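Local coordinates for protein putative modification methylase (Thermus thermophilus, PDB 2ZIF) that probably methylates the N4 amino group of cytosine in DNA, with bound S-adenosylmethionine as the methyl donor, at residues R23-D28 with E287-A292; V44-P49 with D241-T246; V94-D99 with E168-Q173; G127-N132 with R174-Y179. One frame throughout, in Å; residues are numbered along the deposited sequence.

Contact 1. Residues R23-D28 with E287-A292; sequences RLHVGD and EVLDGA. With SAM (S-adenosylmethionine), chain D.
Arg-23 and Glu-287 begin a parallel strand pair, their side chains running together off the face that also carries His-25 and Leu-289. The extended Glu-287 chain sets OE2 over a face of the guanidinium, 2.6 Å from Arg-23 NH2, with the two planes 85° apart, so one carboxylate oxygen carries the salt bridge rather than a flat, two-pronged pair. A bend at chi3 (76°) swings Arg-23 NH1 to within 3.1 Å of Leu-289 CD1, a methyl that also touches His-25 CE1. Cut back to an alanine, this position would probably leave the Glu-287 carboxylate without its charged mate and the Leu-289 methyl uncovered.

The main chain satisfies itself by the parallel ladder. Leu-24 N gives its hydrogen to Glu-287 O at 2.8 Å, and Leu-24 O accepts from Leu-289 N at 2.9 Å. Val-26 N closes the run on Leu-289 O at 3.2 Å, coming from well above the carbonyl plane. On its other side, strand 23-26 bonds to strand 259-264. Val-26 CG2 presses on Val-288 CG1 at 3.2 Å, on the face where Leu-24 and Val-26 also meet Ala-270 of helix 267-280.

Beyond the strand, Asp-28 uses both carboxylate oxygens: OD2 caps the following helix at Glu-31 N, while OD1 accepts from N6 of S-adenosylmethionine at 2.6 Å. The cap fixes the carboxylate, and its other oxygen meets the exocyclic amino group, so this carboxylate is likely to favour a base that carries an amino group there, as adenine does.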
# COMPACT_ATOMS: atom_id res chain seq x y z
N ARG B 23 -3.38 -28.11 14.95
CA ARG B 23 -3.83 -27.62 16.24
C ARG B 23 -4.28 -26.16 16.27
O ARG B 23 -3.73 -25.30 15.57
CB ARG B 23 -2.69 -27.82 17.25
CG ARG B 23 -1.92 -29.12 17.07
CD ARG B 23 -0.62 -29.11 17.86
NE ARG B 23 -0.83 -29.31 19.29
CZ ARG B 23 -1.09 -30.49 19.85
NH1 ARG B 23 -1.26 -30.58 21.16
NH2 ARG B 23 -1.16 -31.58 19.10
N LEU B 24 -5.28 -25.89 17.11
CA LEU B 24 -5.79 -24.54 17.27
C LEU B 24 -5.78 -24.25 18.77
O LEU B 24 -6.50 -24.88 19.54
CB LEU B 24 -7.22 -24.44 16.74
CG LEU B 24 -7.72 -23.06 16.31
CD1 LEU B 24 -9.23 -23.01 16.52
CD2 LEU B 24 -7.03 -21.95 17.09
N HIS B 25 -4.94 -23.30 19.18
CA HIS B 25 -4.84 -22.93 20.59
C HIS B 25 -5.82 -21.80 20.92
O HIS B 25 -5.77 -20.73 20.31
CB HIS B 25 -3.41 -22.48 20.92
CG HIS B 25 -2.39 -23.55 20.72
ND1 HIS B 25 -1.86 -24.28 21.77
CD2 HIS B 25 -1.81 -24.05 19.60
CE1 HIS B 25 -1.01 -25.17 21.30
NE2 HIS B 25 -0.96 -25.05 19.99
N VAL B 26 -6.70 -22.03 21.89
CA VAL B 26 -7.66 -21.01 22.29
C VAL B 26 -6.97 -20.12 23.32
O VAL B 26 -6.66 -20.56 24.43
CB VAL B 26 -8.92 -21.64 22.91
CG1 VAL B 26 -9.95 -20.55 23.21
CG2 VAL B 26 -9.50 -22.65 21.96
N GLY B 27 -6.72 -18.88 22.93
CA GLY B 27 -6.05 -17.96 23.82
C GLY B 27 -5.60 -16.67 23.16
O GLY B 27 -6.04 -16.33 22.04
N ASP B 28 -4.73 -15.94 23.85
CA ASP B 28 -4.21 -14.67 23.38
C ASP B 28 -2.94 -14.85 22.55
O ASP B 28 -1.93 -15.37 23.04
CB ASP B 28 -3.92 -13.76 24.56
CG ASP B 28 -3.26 -12.47 24.14
OD1 ASP B 28 -3.98 -11.52 23.79
OD2 ASP B 28 -2.01 -12.43 24.17
N GLU B 287 -7.58 -30.21 16.34
CA GLU B 287 -7.45 -30.34 17.78
C GLU B 287 -7.42 -28.96 18.45
O GLU B 287 -6.52 -28.16 18.20
CB GLU B 287 -6.17 -31.10 18.12
CG GLU B 287 -6.05 -31.45 19.59
CD GLU B 287 -4.65 -31.86 19.97
OE1 GLU B 287 -4.45 -32.22 21.15
OE2 GLU B 287 -3.76 -31.82 19.10
N VAL B 288 -8.40 -28.68 19.30
CA VAL B 288 -8.48 -27.40 19.99
C VAL B 288 -7.92 -27.50 21.41
O VAL B 288 -8.42 -28.27 22.22
CB VAL B 288 -9.94 -26.89 20.02
CG1 VAL B 288 -10.04 -25.61 20.84
CG2 VAL B 288 -10.41 -26.64 18.60
N LEU B 289 -6.90 -26.70 21.71
CA LEU B 289 -6.26 -26.74 23.01
C LEU B 289 -6.52 -25.54 23.92
O LEU B 289 -5.92 -24.49 23.73
CB LEU B 289 -4.75 -26.88 22.83
CG LEU B 289 -4.25 -28.00 21.91
CD1 LEU B 289 -2.75 -27.87 21.75
CD2 LEU B 289 -4.62 -29.36 22.49
N ASP B 290 -7.39 -25.71 24.91
CA ASP B 290 -7.69 -24.64 25.86
C ASP B 290 -6.49 -24.48 26.78
O ASP B 290 -6.13 -23.37 27.17
CB ASP B 290 -8.91 -24.98 26.72
CG ASP B 290 -10.22 -24.84 25.97
OD1 ASP B 290 -10.51 -23.73 25.47
OD2 ASP B 290 -10.96 -25.84 25.90
N GLY B 291 -5.88 -25.62 27.13
CA GLY B 291 -4.74 -25.62 28.02
C GLY B 291 -5.08 -26.34 29.31
O GLY B 291 -4.29 -26.38 30.24
N ALA B 292 -6.29 -26.91 29.34
CA ALA B 292 -6.79 -27.64 30.50
C ALA B 292 -5.77 -28.64 31.04
O ALA B 292 -4.88 -29.09 30.32
CB ALA B 292 -8.08 -28.36 30.14
N SAM D . -9.56 -15.09 8.34
CA SAM D . -10.07 -15.57 9.63
C SAM D . -11.18 -16.64 9.61
O SAM D . -11.94 -16.71 10.58
OXT SAM D . -11.23 -17.39 8.63
CB SAM D . -10.60 -14.41 10.52
CG SAM D . -9.31 -13.69 11.51
SD SAM D . -10.02 -12.18 12.28
CE SAM D . -9.72 -10.86 11.06
C5' SAM D . -8.98 -11.83 13.71
C4' SAM D . -9.15 -12.81 14.88
O4' SAM D . -8.26 -12.50 15.94
C3' SAM D . -10.56 -12.88 15.50
O3' SAM D . -11.20 -14.13 15.28
C2' SAM D . -10.35 -12.42 16.94
O2' SAM D . -11.09 -13.20 17.88
C1' SAM D . -8.88 -12.77 17.18
N9 SAM D . -8.15 -11.96 18.16
C8 SAM D . -8.23 -10.65 18.51
N7 SAM D . -7.35 -10.30 19.47
C5 SAM D . -6.64 -11.46 19.77
C6 SAM D . -5.61 -11.85 20.62
N6 SAM D . -5.01 -10.97 21.47
N1 SAM D . -5.15 -13.15 20.64
C2 SAM D . -5.71 -14.06 19.82
N3 SAM D . -6.71 -13.77 18.97
C4 SAM D . -7.15 -12.49 18.95

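Contact 2. Residues V44-P49 with D241-T246; sequences VVTSPP and DPFAGT. With SAM (S-adenosylmethionine), chain D.
Thr-46 and Asp-241 face each other with CA atoms 5.0 Å apart, at the ends of neighbouring parallel strands whose chains then open into loops around the cofactor. With OG1 anti to the backbone N (chi1 -175°), Thr-46 delivers its hydroxyl hydrogen to Asp-241 OD1 at 2.7 Å, from above the carboxylate plane. Phe-243 N reaches the same oxygen from the opposite face at 2.8 Å, an Asx turn that bends the loop. Asp-241 OD2 pairs with Thr-249 OG1.

The turn aims the Phe-243 ring at the other loop. Pro-49 CD sits 3.6 Å from the ring centroid and 5° off its normal, a CH-pi contact over the face, whereas Thr-46 OG1 lies at the ring edge. A water accepts from Ser-47 N and the cofactor amino N, with Phe-243 O and Asp-241 OD2 both in reach as acceptors for its hydrogens. Thr-246 OG1 gives its hydrogen to cofactor atom O at 3.1 Å, and Thr-246 N also bonds to it; Gly-245 passes so near this oxygen that a CB would collide with it.

SPP and FAGT fit the motifs that in related amino-methyltransferases form the active-site loop and the cofactor-binding loop. Ser-47 O lies 3.1 Å from CE of S-adenosylmethionine, the donor methyl, and Pro-48 O is also near, consistent with a loop that holds the target amino group in front of it.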
# COMPACT_ATOMS: atom_id res chain seq x y z
N VAL B 44 3.30 -17.80 7.79
CA VAL B 44 2.19 -17.23 8.55
C VAL B 44 1.23 -16.48 7.62
O VAL B 44 1.63 -15.55 6.92
CB VAL B 44 2.66 -16.25 9.63
CG1 VAL B 44 1.47 -15.50 10.21
CG2 VAL B 44 3.39 -17.00 10.74
N VAL B 45 -0.03 -16.91 7.57
CA VAL B 45 -1.04 -16.21 6.78
C VAL B 45 -2.13 -15.80 7.77
O VAL B 45 -2.67 -16.65 8.51
CB VAL B 45 -1.68 -17.09 5.70
CG1 VAL B 45 -2.71 -16.26 4.93
CG2 VAL B 45 -0.62 -17.63 4.77
N THR B 46 -2.46 -14.52 7.79
CA THR B 46 -3.47 -14.05 8.72
C THR B 46 -4.03 -12.69 8.35
O THR B 46 -3.53 -12.01 7.46
CB THR B 46 -2.87 -13.96 10.16
OG1 THR B 46 -3.90 -13.60 11.10
CG2 THR B 46 -1.76 -12.90 10.20
N SER B 47 -5.08 -12.31 9.07
CA SER B 47 -5.74 -11.04 8.88
C SER B 47 -5.91 -10.47 10.28
O SER B 47 -6.59 -11.06 11.12
CB SER B 47 -7.10 -11.27 8.22
OG SER B 47 -7.57 -10.07 7.64
N PRO B 48 -5.29 -9.32 10.56
CA PRO B 48 -5.43 -8.75 11.90
C PRO B 48 -6.88 -8.49 12.28
O PRO B 48 -7.74 -8.33 11.42
CB PRO B 48 -4.61 -7.47 11.81
CG PRO B 48 -4.81 -7.07 10.39
CD PRO B 48 -4.68 -8.36 9.63
N PRO B 49 -7.17 -8.46 13.59
CA PRO B 49 -8.52 -8.21 14.10
C PRO B 49 -9.08 -6.83 13.78
O PRO B 49 -8.35 -5.86 13.60
CB PRO B 49 -8.37 -8.46 15.61
CG PRO B 49 -6.91 -8.23 15.87
CD PRO B 49 -6.26 -8.85 14.68
N ASP B 241 -1.45 -18.99 11.80
CA ASP B 241 -2.42 -17.90 11.76
C ASP B 241 -2.71 -17.62 13.22
O ASP B 241 -3.45 -18.37 13.87
CB ASP B 241 -3.72 -18.30 11.05
CG ASP B 241 -4.65 -17.11 10.87
OD1 ASP B 241 -4.55 -16.16 11.66
OD2 ASP B 241 -5.50 -17.13 9.94
N PRO B 242 -2.14 -16.54 13.78
CA PRO B 242 -2.38 -16.20 15.18
C PRO B 242 -3.79 -15.66 15.45
O PRO B 242 -4.20 -15.53 16.60
CB PRO B 242 -1.31 -15.13 15.48
CG PRO B 242 -0.36 -15.21 14.32
CD PRO B 242 -1.24 -15.56 13.16
N PHE B 243 -4.51 -15.34 14.38
CA PHE B 243 -5.87 -14.81 14.49
C PHE B 243 -6.79 -15.66 13.63
O PHE B 243 -7.45 -15.16 12.73
CB PHE B 243 -5.89 -13.36 13.99
CG PHE B 243 -4.91 -12.47 14.69
CD1 PHE B 243 -3.84 -11.92 13.99
CD2 PHE B 243 -5.06 -12.17 16.04
CE1 PHE B 243 -2.92 -11.10 14.63
CE2 PHE B 243 -4.14 -11.35 16.69
CZ PHE B 243 -3.06 -10.81 15.98
N ALA B 244 -6.82 -16.95 13.93
CA ALA B 244 -7.59 -17.93 13.16
C ALA B 244 -9.08 -17.74 12.94
O ALA B 244 -9.59 -18.14 11.90
CB ALA B 244 -7.33 -19.31 13.74
N GLY B 245 -9.80 -17.16 13.90
CA GLY B 245 -11.23 -16.99 13.70
C GLY B 245 -11.88 -18.33 13.37
O GLY B 245 -11.78 -19.27 14.14
N THR B 246 -12.54 -18.43 12.22
CA THR B 246 -13.17 -19.68 11.83
C THR B 246 -12.19 -20.65 11.20
O THR B 246 -12.59 -21.68 10.66
CB THR B 246 -14.36 -19.46 10.86
OG1 THR B 246 -13.88 -18.95 9.61
CG2 THR B 246 -15.34 -18.49 11.46
N SAM D . -9.56 -15.09 8.34
CA SAM D . -10.07 -15.57 9.63
C SAM D . -11.18 -16.64 9.61
O SAM D . -11.94 -16.71 10.58
OXT SAM D . -11.23 -17.39 8.63
CB SAM D . -10.60 -14.41 10.52
CG SAM D . -9.31 -13.69 11.51
SD SAM D . -10.02 -12.18 12.28
CE SAM D . -9.72 -10.86 11.06
C5' SAM D . -8.98 -11.83 13.71
C4' SAM D . -9.15 -12.81 14.88
O4' SAM D . -8.26 -12.50 15.94
C3' SAM D . -10.56 -12.88 15.50
O3' SAM D . -11.20 -14.13 15.28
C2' SAM D . -10.35 -12.42 16.94
O2' SAM D . -11.09 -13.20 17.88
C1' SAM D . -8.88 -12.77 17.18
N9 SAM D . -8.15 -11.96 18.16
C8 SAM D . -8.23 -10.65 18.51
N7 SAM D . -7.35 -10.30 19.47
C5 SAM D . -6.64 -11.46 19.77
C6 SAM D . -5.61 -11.85 20.62
N6 SAM D . -5.01 -10.97 21.47
N1 SAM D . -5.15 -13.15 20.64
C2 SAM D . -5.71 -14.06 19.82
N3 SAM D . -6.71 -13.77 18.97
C4 SAM D . -7.15 -12.49 18.95
O HOH W 1 -6.92 -14.39 9.95

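Contact 3. Residues V94-D99 with E168-Q173; sequences VIVVGD and EYILMQ
Tyr-169 turns its CG anti to its own carbonyl carbon (chi1 -57°), which lays the ring beside Val-97 and Asp-99 with its edge toward Val-97 O, 3.4 Å from CD2 and in the ring plane. Farther along the ring, Tyr-169 CE2 lies 3.6 Å from Asp-99 OD2; the two side chains cross at about a right angle, yet the carboxylate and ring planes are only 27° apart. Asp-99 OD2 is hydrogen-bonded to His-116 ND1, and that imidazole stacks on the tyrosine. With an alanine here, His-116 would probably lose its stacking partner and a gap would open beside Asp-99.

Between the antiparallel strands, Ile-95 with Leu-171 and Val-97 with Tyr-169 are hydrogen-bonded pairs; in the latter, Tyr-169 N to Val-97 O is 2.7 Å. One sheet face carries Val-94, Val-96, Ile-170 and Met-172. There Val-94 splits its methyls, CG1 going to Ile-170 CG2 at 3.6 Å and CG2 to Met-172 SD at 3.9 Å, while Val-96 runs alongside Ile-170. On the other face Val-97 CG2 meets Leu-171 CD1 at 3.8 Å. Glu-168 CG lies 3.7 Å from Gly-98 CA, where a CB would collide with it; its OE2 bridges to Lys-138.

Helix 222-232 covers Val-94, Ile-170 and Met-172, and helix 115-124 covers Ile-95, Val-97 and Leu-171. Strand 41-46 flanks strand 91-101, and strand 167-174 is inserted antiparallel between 91-101 and 129-137, the reversed strand characteristic of the class I AdoMet methyltransferase fold.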
# COMPACT_ATOMS: atom_id res chain seq x y z
N VAL B 94 2.54 -13.19 6.06
CA VAL B 94 1.60 -12.63 5.08
C VAL B 94 0.40 -12.09 5.86
O VAL B 94 -0.24 -12.82 6.62
CB VAL B 94 1.14 -13.70 4.08
CG1 VAL B 94 0.18 -13.10 3.06
CG2 VAL B 94 2.35 -14.29 3.36
N ILE B 95 0.12 -10.81 5.65
CA ILE B 95 -0.97 -10.11 6.35
C ILE B 95 -1.97 -9.49 5.37
O ILE B 95 -1.62 -8.63 4.56
CB ILE B 95 -0.38 -8.97 7.22
CG1 ILE B 95 0.66 -9.53 8.20
CG2 ILE B 95 -1.49 -8.24 7.95
CD1 ILE B 95 1.51 -8.48 8.89
N VAL B 96 -3.23 -9.92 5.45
CA VAL B 96 -4.25 -9.38 4.55
C VAL B 96 -5.04 -8.33 5.31
O VAL B 96 -5.76 -8.64 6.25
CB VAL B 96 -5.20 -10.50 4.06
CG1 VAL B 96 -4.40 -11.58 3.37
CG2 VAL B 96 -5.95 -11.09 5.22
N VAL B 97 -4.88 -7.07 4.91
CA VAL B 97 -5.55 -5.96 5.57
C VAL B 97 -6.14 -4.96 4.61
O VAL B 97 -5.54 -4.65 3.59
CB VAL B 97 -4.61 -5.09 6.45
CG1 VAL B 97 -5.01 -5.22 7.89
CG2 VAL B 97 -3.15 -5.42 6.19
N GLY B 98 -7.29 -4.42 4.98
CA GLY B 98 -7.92 -3.40 4.17
C GLY B 98 -7.82 -2.15 5.01
O GLY B 98 -7.96 -2.23 6.23
N ASP B 99 -7.58 -1.00 4.40
CA ASP B 99 -7.48 0.21 5.18
C ASP B 99 -8.85 0.61 5.75
O ASP B 99 -9.88 0.56 5.06
CB ASP B 99 -6.83 1.32 4.35
CG ASP B 99 -5.33 1.07 4.11
OD1 ASP B 99 -4.80 0.09 4.68
OD2 ASP B 99 -4.68 1.84 3.37
N GLU B 168 -7.86 -4.64 -0.93
CA GLU B 168 -7.31 -5.01 0.35
C GLU B 168 -5.86 -5.31 0.02
O GLU B 168 -5.52 -5.56 -1.14
CB GLU B 168 -8.00 -6.23 0.95
CG GLU B 168 -9.22 -5.85 1.75
CD GLU B 168 -9.54 -6.87 2.81
OE1 GLU B 168 -8.59 -7.33 3.47
OE2 GLU B 168 -10.73 -7.20 2.98
N TYR B 169 -5.00 -5.26 1.03
CA TYR B 169 -3.58 -5.47 0.80
C TYR B 169 -3.07 -6.79 1.33
O TYR B 169 -3.44 -7.22 2.42
CB TYR B 169 -2.80 -4.34 1.46
CG TYR B 169 -3.19 -2.97 0.98
CD1 TYR B 169 -2.52 -2.35 -0.07
CD2 TYR B 169 -4.25 -2.29 1.58
CE1 TYR B 169 -2.88 -1.08 -0.52
CE2 TYR B 169 -4.63 -1.03 1.14
CZ TYR B 169 -3.94 -0.43 0.09
OH TYR B 169 -4.32 0.82 -0.33
N ILE B 170 -2.23 -7.45 0.55
CA ILE B 170 -1.65 -8.70 1.00
C ILE B 170 -0.17 -8.41 1.19
O ILE B 170 0.62 -8.53 0.26
CB ILE B 170 -1.90 -9.83 -0.01
CG1 ILE B 170 -3.42 -10.04 -0.17
CG2 ILE B 170 -1.22 -11.10 0.46
CD1 ILE B 170 -3.82 -11.15 -1.12
N LEU B 171 0.15 -7.99 2.41
CA LEU B 171 1.51 -7.63 2.81
C LEU B 171 2.41 -8.85 2.95
O LEU B 171 2.00 -9.87 3.49
CB LEU B 171 1.47 -6.85 4.12
CG LEU B 171 0.55 -5.62 4.11
CD1 LEU B 171 0.52 -4.99 5.51
CD2 LEU B 171 1.03 -4.62 3.07
N MET B 172 3.64 -8.73 2.46
CA MET B 172 4.61 -9.82 2.51
C MET B 172 5.88 -9.41 3.27
O MET B 172 6.66 -8.57 2.81
CB MET B 172 5.01 -10.23 1.08
CG MET B 172 3.84 -10.47 0.14
SD MET B 172 3.21 -12.15 0.20
CE MET B 172 2.69 -12.33 -1.47
N GLN B 173 6.08 -10.01 4.44
CA GLN B 173 7.24 -9.72 5.26
C GLN B 173 8.09 -10.97 5.43
O GLN B 173 7.68 -11.94 6.08
CB GLN B 173 6.81 -9.17 6.63
CG GLN B 173 6.88 -7.66 6.71
CD GLN B 173 6.05 -6.98 5.66
OE1 GLN B 173 4.83 -7.15 5.63
NE2 GLN B 173 6.69 -6.21 4.80

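Contact 4. Residues G127-N132 with R174-Y179; sequences GFDNLN and RKPGGY
Asp-129 and Arg-174 form an antiparallel, hydrogen-bonded pair at one end of the ladder between strands 129-137 and 167-174 of the mixed sheet, where the first strand starts and the second runs out into a loop, at the interface with the second subunit and away from the cofactor. Two bonds close it, Asp-129 N to Arg-174 O at 2.7 Å and Arg-174 N to Asp-129 O at 2.9 Å.

Arg-174 leaves the backbone with CG anti to N (chi1 -171°) and then bends at chi2 and chi3, which brings its guanidinium flat against Leu-131. Leu-131 CD1 stands 3.8 Å above the guanidinium plane, over its centre, so an aliphatic methyl covers one face of the charge, while NH2 makes a weak bond to His-110 O of the second subunit. Asp-129 OD2 touches Pro-176 CB at 3.3 Å, but its charge is answered by Arg-109 of the second subunit. Pro-176 CD also rests on Gly-127 O at 3.6 Å, beside the Schellman motif that ends helix 115-124. The Phe-128 ring turns its edge to the opposite backbone, CD1 lying 3.9 Å from Arg-174 O.

Inward, Phe-128 makes an edge-to-face contact with Phe-84 of helix 65-86 and touches Leu-93 of strand 91-101. Lys-175 points away from segment 127-132, and its NZ bonds to Phe-84 O and Leu-87 O, tying the loop to the end of that helix and the start of strand 87-88.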
# COMPACT_ATOMS: atom_id res chain seq x y z
N GLY B 127 12.70 -5.86 11.99
CA GLY B 127 13.68 -6.69 11.32
C GLY B 127 13.27 -7.35 10.02
O GLY B 127 14.12 -7.86 9.28
N PHE B 128 11.97 -7.35 9.71
CA PHE B 128 11.48 -7.97 8.48
C PHE B 128 11.99 -7.31 7.20
O PHE B 128 12.26 -6.12 7.17
CB PHE B 128 9.95 -7.93 8.45
CG PHE B 128 9.29 -8.93 9.34
CD1 PHE B 128 9.25 -10.27 8.99
CD2 PHE B 128 8.68 -8.54 10.52
CE1 PHE B 128 8.62 -11.19 9.79
CE2 PHE B 128 8.03 -9.46 11.33
CZ PHE B 128 8.00 -10.78 10.97
N ASP B 129 12.14 -8.12 6.16
CA ASP B 129 12.54 -7.63 4.86
C ASP B 129 11.21 -7.41 4.14
O ASP B 129 10.38 -8.32 4.07
CB ASP B 129 13.34 -8.67 4.07
CG ASP B 129 14.84 -8.50 4.22
OD1 ASP B 129 15.30 -7.34 4.28
OD2 ASP B 129 15.56 -9.52 4.25
N ASN B 130 10.99 -6.22 3.62
CA ASN B 130 9.75 -5.96 2.93
C ASN B 130 9.79 -6.46 1.50
O ASN B 130 10.73 -6.20 0.76
CB ASN B 130 9.43 -4.47 2.91
CG ASN B 130 8.14 -4.18 2.16
OD1 ASN B 130 7.04 -4.44 2.66
ND2 ASN B 130 8.27 -3.64 0.96
N LEU B 131 8.75 -7.20 1.13
CA LEU B 131 8.60 -7.72 -0.22
C LEU B 131 7.40 -7.00 -0.84
O LEU B 131 6.61 -6.36 -0.12
CB LEU B 131 8.37 -9.23 -0.18
CG LEU B 131 9.58 -10.13 -0.43
CD1 LEU B 131 10.76 -9.67 0.42
CD2 LEU B 131 9.23 -11.58 -0.12
N ASN B 132 7.25 -7.09 -2.15
CA ASN B 132 6.12 -6.45 -2.80
C ASN B 132 4.79 -7.06 -2.39
O ASN B 132 4.64 -8.28 -2.33
CB ASN B 132 6.26 -6.51 -4.32
CG ASN B 132 6.75 -5.21 -4.91
OD1 ASN B 132 6.67 -4.16 -4.26
ND2 ASN B 132 7.25 -5.25 -6.13
N ARG B 174 9.27 -10.94 4.82
CA ARG B 174 10.20 -12.06 4.84
C ARG B 174 11.27 -11.91 5.93
O ARG B 174 11.86 -10.84 6.11
CB ARG B 174 10.88 -12.18 3.46
CG ARG B 174 11.72 -13.43 3.26
CD ARG B 174 12.93 -13.15 2.37
NE ARG B 174 12.62 -13.11 0.94
CZ ARG B 174 13.36 -12.49 0.03
NH1 ARG B 174 13.01 -12.51 -1.25
NH2 ARG B 174 14.45 -11.82 0.40
N LYS B 175 11.51 -13.00 6.65
CA LYS B 175 12.53 -13.00 7.69
C LYS B 175 13.86 -13.33 7.04
O LYS B 175 14.02 -14.41 6.47
CB LYS B 175 12.24 -14.06 8.75
CG LYS B 175 13.41 -14.29 9.72
CD LYS B 175 13.01 -15.14 10.90
CE LYS B 175 14.11 -15.20 11.94
NZ LYS B 175 13.68 -15.98 13.14
N PRO B 176 14.82 -12.40 7.11
CA PRO B 176 16.13 -12.64 6.50
C PRO B 176 16.84 -13.77 7.26
O PRO B 176 16.47 -14.10 8.38
CB PRO B 176 16.83 -11.30 6.68
CG PRO B 176 16.29 -10.84 8.00
CD PRO B 176 14.81 -11.16 7.89
N GLY B 177 17.86 -14.36 6.64
CA GLY B 177 18.58 -15.42 7.31
C GLY B 177 19.05 -16.50 6.36
O GLY B 177 19.65 -17.49 6.77
N GLY B 178 18.76 -16.30 5.07
CA GLY B 178 19.17 -17.28 4.08
C GLY B 178 17.99 -17.93 3.41
O GLY B 178 16.87 -17.87 3.90
N TYR B 179 18.25 -18.55 2.26
CA TYR B 179 17.20 -19.22 1.51
C TYR B 179 16.53 -20.33 2.30
O TYR B 179 16.77 -20.49 3.50
CB TYR B 179 17.79 -19.78 0.21
CG TYR B 179 18.19 -18.72 -0.79
CD1 TYR B 179 19.12 -17.74 -0.45
CD2 TYR B 179 17.62 -18.68 -2.06
CE1 TYR B 179 19.48 -16.74 -1.35
CE2 TYR B 179 17.97 -17.68 -2.98
CZ TYR B 179 18.90 -16.72 -2.61
OH TYR B 179 19.24 -15.72 -3.50

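All four contacts belong to one mixed sheet, and contacts 2, 3 and 4 fall inside the chain loop closed by contact 1. Contacts 1 and 2, centres about 14 Å apart, meet where Leu-24 CD2 lies 4.3 Å from Ala-244 CB; contact 1 takes the adenine amino group of S-adenosylmethionine, while contact 2 runs along it from carboxylate past methyl to ribose and base. Contact 3 backs the loop of contact 2 that borders the donor methyl: Ser-47 OG reaches Val-96 O at 2.7 Å. Contact 4 continues the ladder of contact 3, Leu-131 N lying 3.0 Å from Met-172 O, and carries the sheet to the second subunit, about 29 Å centre to centre from contact 1.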